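Local coordinates for D-isomer specific 2-hydroxyacid dehydrogenase family protein (Aeromonas salmonicida subsp. salmonicida, PDB 3HG7), which is probably an NAD-dependent oxidoreductase of the D-isomer specific 2-hydroxyacid dehydrogenase family, at residues Q5-L10 and E47-M52; I151-A156 and R174-F179. The protein carries 1 engineered substitution. All coordinates share one frame; numbering follows the deposited sequence.

Interaction 1 of 2, residues Q5-L10 and E47-M52; sequences QRTLLL and EAHILM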
loop_
_atom_site.group_PDB
_atom_site.type_symbol
_atom_site.label_atom_id
_atom_site.label_comp_id
_atom_site.label_asym_id
_atom_site.label_seq_id
_atom_site.Cartn_x
_atom_site.Cartn_y
_atom_site.Cartn_z
ATOM N N GLN A 5 -19.375 -4.097 29.754
ATOM C CA GLN A 5 -18.296 -5.157 29.822
ATOM C C GLN A 5 -16.907 -4.851 29.247
ATOM O O GLN A 5 -15.961 -4.703 30.026
ATOM C CB GLN A 5 -18.715 -6.587 29.440
ATOM C CG GLN A 5 -17.795 -7.650 30.124
ATOM C CD GLN A 5 -17.291 -8.791 29.214
ATOM O OE1 GLN A 5 -16.826 -9.842 29.696
ATOM N NE2 GLN A 5 -17.386 -8.600 27.919
ATOM N N ARG A 6 -16.755 -4.844 27.920
ATOM C CA ARG A 6 -15.590 -4.199 27.325
ATOM C C ARG A 6 -16.022 -2.935 26.611
ATOM O O ARG A 6 -17.192 -2.787 26.244
ATOM C CB ARG A 6 -14.850 -5.108 26.335
ATOM C CG ARG A 6 -14.061 -6.253 27.008
ATOM C CD ARG A 6 -13.309 -7.046 25.957
ATOM N NE ARG A 6 -12.666 -8.252 26.501
ATOM C CZ ARG A 6 -13.231 -9.454 26.556
ATOM N NH1 ARG A 6 -12.537 -10.496 27.002
ATOM N NH2 ARG A 6 -14.483 -9.629 26.160
ATOM N N THR A 7 -15.056 -2.044 26.408
ATOM C CA THR A 7 -15.262 -0.782 25.689
ATOM C C THR A 7 -14.352 -0.725 24.469
ATOM O O THR A 7 -13.166 -0.993 24.589
ATOM C CB THR A 7 -14.959 0.398 26.613
ATOM O OG1 THR A 7 -15.937 0.431 27.674
ATOM C CG2 THR A 7 -15.036 1.758 25.839
ATOM N N LEU A 8 -14.936 -0.418 23.319
ATOM C CA LEU A 8 -14.206 -0.165 22.078
ATOM C C LEU A 8 -14.226 1.351 21.870
ATOM O O LEU A 8 -15.281 1.971 21.994
ATOM C CB LEU A 8 -14.918 -0.809 20.899
ATOM C CG LEU A 8 -14.519 -0.341 19.480
ATOM C CD1 LEU A 8 -13.039 -0.650 19.177
ATOM C CD2 LEU A 8 -15.418 -1.021 18.463
ATOM N N LEU A 9 -13.071 1.931 21.555
ATOM C CA LEU A 9 -13.034 3.344 21.150
ATOM C C LEU A 9 -12.699 3.437 19.664
ATOM O O LEU A 9 -11.710 2.854 19.244
ATOM C CB LEU A 9 -12.011 4.142 21.972
ATOM C CG LEU A 9 -11.862 5.645 21.594
ATOM C CD1 LEU A 9 -13.174 6.394 21.814
ATOM C CD2 LEU A 9 -10.770 6.295 22.477
ATOM N N LEU A 10 -13.501 4.216 18.908
ATOM C CA LEU A 10 -13.291 4.444 17.471
ATOM C C LEU A 10 -12.593 5.789 17.322
ATOM O O LEU A 10 -13.106 6.792 17.804
ATOM C CB LEU A 10 -14.640 4.503 16.745
ATOM C CG LEU A 10 -15.443 3.193 16.823
ATOM C CD1 LEU A 10 -16.765 3.384 16.161
ATOM C CD2 LEU A 10 -14.651 2.099 16.093
ATOM N N GLU A 47 -10.315 4.451 29.083
ATOM C CA GLU A 47 -11.396 3.499 29.276
ATOM C C GLU A 47 -11.512 2.360 28.253
ATOM O O GLU A 47 -12.307 1.441 28.457
ATOM C CB GLU A 47 -12.718 4.228 29.366
ATOM C CG GLU A 47 -12.803 5.036 30.652
ATOM C CD GLU A 47 -14.043 5.876 30.707
ATOM O OE1 GLU A 47 -13.915 7.126 30.697
ATOM O OE2 GLU A 47 -15.149 5.286 30.725
ATOM N N ALA A 48 -10.715 2.417 27.194
ATOM C CA ALA A 48 -10.870 1.483 26.061
ATOM C C ALA A 48 -10.067 0.213 26.268
ATOM O O ALA A 48 -8.830 0.253 26.411
ATOM C CB ALA A 48 -10.439 2.157 24.777
ATOM N N HIS A 49 -10.767 -0.914 26.289
ATOM C CA HIS A 49 -10.093 -2.202 26.141
ATOM C C HIS A 49 -9.687 -2.505 24.705
ATOM O O HIS A 49 -8.687 -3.173 24.489
ATOM C CB HIS A 49 -10.967 -3.325 26.679
ATOM C CG HIS A 49 -11.505 -3.035 28.036
ATOM N ND1 HIS A 49 -12.737 -2.447 28.219
ATOM C CD2 HIS A 49 -10.965 -3.181 29.271
ATOM C CE1 HIS A 49 -12.951 -2.280 29.518
ATOM N NE2 HIS A 49 -11.888 -2.702 30.176
ATOM N N ILE A 50 -10.461 -2.007 23.744
ATOM C CA ILE A 50 -10.198 -2.277 22.325
ATOM C C ILE A 50 -10.145 -0.942 21.645
ATOM O O ILE A 50 -10.932 -0.072 21.968
ATOM C CB ILE A 50 -11.333 -3.131 21.682
ATOM C CG1 ILE A 50 -11.497 -4.444 22.488
ATOM C CG2 ILE A 50 -10.966 -3.505 20.215
ATOM C CD1 ILE A 50 -12.586 -5.336 21.951
ATOM N N LEU A 51 -9.234 -0.776 20.690
ATOM C CA LEU A 51 -9.189 0.475 19.926
ATOM C C LEU A 51 -9.204 0.152 18.415
ATOM O O LEU A 51 -8.508 -0.772 17.958
ATOM C CB LEU A 51 -7.899 1.213 20.281
ATOM C CG LEU A 51 -7.668 2.564 19.598
ATOM C CD1 LEU A 51 -8.648 3.604 20.142
ATOM C CD2 LEU A 51 -6.222 3.002 19.831
ATOM N N MET A 52 -9.991 0.895 17.635
ATOM C CA MET A 52 -9.842 0.820 16.164
ATOM C C MET A 52 -9.566 2.237 15.664
ATOM O O MET A 52 -10.367 3.140 15.935
ATOM C CB MET A 52 -11.094 0.270 15.495
ATOM C CG MET A 52 -10.963 0.219 13.932
ATOM S SD MET A 52 -11.649 -1.212 13.011
ATOM C CE MET A 52 -13.349 -0.961 13.455
#
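Two neighbouring parallel strands of the five-stranded N-terminal sheet meet here, with Leu8 beside Ile50, Leu9 beside Leu51 and Leu10 beside Met52. The ladder runs from Ile50 N to Thr7 O (3.0 Å), through Leu9 N to Ile50 O (3.0 Å), to Met52 N and Leu9 O (3.1 Å). Thr7 O takes a second, weak and bent bond from His49 N, so this carbonyl collects two donors just where the 47-52 segment enters the sheet. Ahead of the regular ladder, the His49 ring stands in for a backbone acceptor: its ND1 takes the N-H of Thr7 at 3.0 Å, with an N-H...N angle of 155° and the donor 9° out of the ring plane. CG of His49 is anti to its carbonyl carbon (chi1 -49°), which carries the ring across to the 5-10 strand, with ND1 at Thr7 N.

On the face carrying Leu8, Leu10, Ile50 and Met52, CD1 of Leu8 rests on CG2 of Ile50 (3.7 Å), and CD2 of Leu10 lies alongside CB of Met52. Helix 15-24 covers part of this face through Leu22. On the other face Leu9 and Leu51 point the same way, side by side; CB of Leu9 touches CB of Ala48 (3.8 Å) and CD1 of Leu51 (3.9 Å). The hydroxyl of Thr7 and the carboxylate of Glu47 both turn to Arg31 on strand 30-34. A parallel sheet with strand order 2-1-3-4-5 and helices packed against it is typical of a flavodoxin-like alpha/beta domain.

Interaction 2 of 2, residues I151-A156 and R174-F179; sequences IGQHIA and RERAGF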
loop_
_atom_site.group_PDB
_atom_site.type_symbol
_atom_site.label_atom_id
_atom_site.label_comp_id
_atom_site.label_asym_id
_atom_site.label_seq_id
_atom_site.Cartn_x
_atom_site.Cartn_y
_atom_site.Cartn_z
ATOM N N ILE A 151 -1.324 -9.140 -2.771
ATOM C CA ILE A 151 -1.300 -7.966 -3.665
ATOM C C ILE A 151 -0.581 -8.331 -4.976
ATOM O O ILE A 151 -1.125 -8.122 -6.079
ATOM C CB ILE A 151 -0.660 -6.728 -3.018
ATOM C CG1 ILE A 151 -1.516 -6.238 -1.835
ATOM C CG2 ILE A 151 -0.567 -5.573 -4.028
ATOM C CD1 ILE A 151 -0.978 -5.000 -1.134
ATOM N N GLY A 152 0.628 -8.884 -4.859
ATOM C CA GLY A 152 1.409 -9.302 -6.043
ATOM C C GLY A 152 0.651 -10.280 -6.909
ATOM O O GLY A 152 0.632 -10.146 -8.150
ATOM N N GLN A 153 0.044 -11.275 -6.258
ATOM C CA GLN A 153 -0.766 -12.269 -6.964
ATOM C C GLN A 153 -1.938 -11.653 -7.726
ATOM O O GLN A 153 -2.185 -12.010 -8.870
ATOM C CB GLN A 153 -1.277 -13.353 -6.021
ATOM C CG GLN A 153 -0.231 -14.363 -5.598
ATOM C CD GLN A 153 -0.681 -15.141 -4.381
ATOM O OE1 GLN A 153 -1.716 -15.817 -4.410
ATOM N NE2 GLN A 153 0.074 -15.026 -3.286
ATOM N N HIS A 154 -2.664 -10.719 -7.117
ATOM C CA HIS A 154 -3.809 -10.171 -7.860
ATOM C C HIS A 154 -3.361 -9.395 -9.115
ATOM O O HIS A 154 -3.936 -9.572 -10.210
ATOM C CB HIS A 154 -4.752 -9.343 -6.986
ATOM C CG HIS A 154 -6.139 -9.250 -7.544
ATOM N ND1 HIS A 154 -6.471 -8.392 -8.572
ATOM C CD2 HIS A 154 -7.277 -9.918 -7.229
ATOM C CE1 HIS A 154 -7.752 -8.532 -8.862
ATOM N NE2 HIS A 154 -8.265 -9.456 -8.065
ATOM N N ILE A 155 -2.301 -8.600 -8.963
ATOM C CA ILE A 155 -1.754 -7.826 -10.086
ATOM C C ILE A 155 -1.252 -8.794 -11.136
ATOM O O ILE A 155 -1.287 -8.504 -12.352
ATOM C CB ILE A 155 -0.591 -6.910 -9.630
ATOM C CG1 ILE A 155 -1.081 -5.868 -8.600
ATOM C CG2 ILE A 155 0.026 -6.160 -10.802
ATOM C CD1 ILE A 155 0.039 -5.287 -7.816
ATOM N N ALA A 156 -0.769 -9.944 -10.678
ATOM C CA ALA A 156 -0.329 -11.015 -11.582
ATOM C C ALA A 156 -1.471 -11.570 -12.435
ATOM O O ALA A 156 -1.350 -11.646 -13.684
ATOM C CB ALA A 156 0.351 -12.115 -10.794
ATOM N N ARG A 174 8.960 -19.393 -3.469
ATOM C CA ARG A 174 7.852 -20.224 -3.951
ATOM C C ARG A 174 7.160 -19.739 -5.231
ATOM O O ARG A 174 6.931 -18.541 -5.418
ATOM C CB ARG A 174 6.829 -20.380 -2.819
ATOM C CG ARG A 174 6.008 -21.660 -2.828
ATOM C CD ARG A 174 5.572 -22.012 -1.398
ATOM N NE ARG A 174 4.536 -23.047 -1.346
ATOM C CZ ARG A 174 4.762 -24.358 -1.434
ATOM N NH1 ARG A 174 3.743 -25.205 -1.372
ATOM N NH2 ARG A 174 5.996 -24.829 -1.585
ATOM N N GLU A 175 6.839 -20.688 -6.110
ATOM C CA GLU A 175 5.920 -20.438 -7.222
ATOM C C GLU A 175 4.529 -20.128 -6.654
ATOM O O GLU A 175 3.979 -20.908 -5.873
ATOM C CB GLU A 175 5.859 -21.651 -8.161
ATOM C CG GLU A 175 7.153 -21.939 -8.910
ATOM C CD GLU A 175 7.433 -20.928 -10.007
ATOM O OE1 GLU A 175 8.301 -20.057 -9.798
ATOM O OE2 GLU A 175 6.781 -20.996 -11.071
ATOM N N ARG A 176 3.981 -18.970 -7.005
ATOM C CA ARG A 176 2.638 -18.604 -6.556
ATOM C C ARG A 176 1.666 -18.430 -7.727
ATOM O O ARG A 176 2.092 -18.253 -8.879
ATOM C CB ARG A 176 2.670 -17.377 -5.635
ATOM C CG ARG A 176 2.641 -17.736 -4.132
ATOM C CD ARG A 176 4.034 -17.833 -3.498
ATOM N NE ARG A 176 3.978 -18.273 -2.099
ATOM C CZ ARG A 176 4.877 -17.964 -1.160
ATOM N NH1 ARG A 176 5.922 -17.191 -1.441
ATOM N NH2 ARG A 176 4.722 -18.425 0.079
ATOM N N ALA A 177 0.365 -18.497 -7.430
ATOM C CA ALA A 177 -0.672 -18.409 -8.467
ATOM C C ALA A 177 -0.618 -17.074 -9.212
ATOM O O ALA A 177 -0.435 -16.019 -8.605
ATOM C CB ALA A 177 -2.058 -18.630 -7.867
ATOM N N GLY A 178 -0.768 -17.134 -10.533
ATOM C CA GLY A 178 -0.774 -15.922 -11.353
ATOM C C GLY A 178 0.572 -15.592 -11.966
ATOM O O GLY A 178 0.632 -14.925 -12.989
ATOM N N PHE A 179 1.653 -16.035 -11.329
ATOM C CA PHE A 179 3.001 -15.851 -11.867
ATOM C C PHE A 179 3.432 -17.018 -12.788
ATOM O O PHE A 179 3.351 -18.200 -12.412
ATOM C CB PHE A 179 4.023 -15.688 -10.736
ATOM C CG PHE A 179 3.787 -14.493 -9.855
ATOM C CD1 PHE A 179 4.479 -13.307 -10.080
ATOM C CD2 PHE A 179 2.892 -14.553 -8.788
ATOM C CE1 PHE A 179 4.270 -12.179 -9.265
ATOM C CE2 PHE A 179 2.679 -13.434 -7.974
ATOM C CZ PHE A 179 3.377 -12.245 -8.217
#
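Gly152 O accepts Ala156 N at 2.9 Å within the helix and meets CZ of Phe179 at 3.5 Å. Helix 150-161 lies in the domain assigned to NAD binding, of Rossmann type, and Gly152 fits the last glycine of a GxGxxG pattern, consistent with a dinucleotide-binding turn. CG of Gln153 sits 3.4 Å from Ala177 O and approaches the Phe179 ring at its edge, in plane, 3.9 Å from CE2. NE2 of Gln153 passes 3.8 Å from CG of Arg176, a van der Waals touch, the amide hydrogen-bonding to Thr148 O instead.

Arg176 to Phe179 form a type II beta turn, closed by a weak bond from Phe179 N to Arg176 O. Gly178 takes the positive phi (96°) of its third position, and its bare backbone lies against Ala156, whose CB is 3.6 Å from Gly178 O. With CG of Phe179 anti to the carbonyl carbon (chi1 -61°), the ring reaches in to the helix. Ile145 of strand 142-146 and Val166 of strand 165-169 also touch it. Ala156 CB makes a CH-pi contact over one face, 3.9 Å from the ring centroid and 10° off the ring normal.

Overall arrangement
The two contacts lie in different domains, their centres 37 Å apart and their nearest atoms about 18 Å apart, and they share no strand or helix. Along the chain they follow one another: both segments of interaction 1 precede those of interaction 2. The first joins strands 6-11 and 50-53 inside the five-stranded parallel sheet, while the second packs helix 150-161 on the loop between strands 165-169 and 181-183 of the seven-stranded sheet. Helix 286-301, near the end of the chain, returns to cover Arg6 and Ile50 of the first sheet. This two-domain layout is that of D-2-hydroxyacid dehydrogenases, in which the active site usually lies in the cleft between the domains.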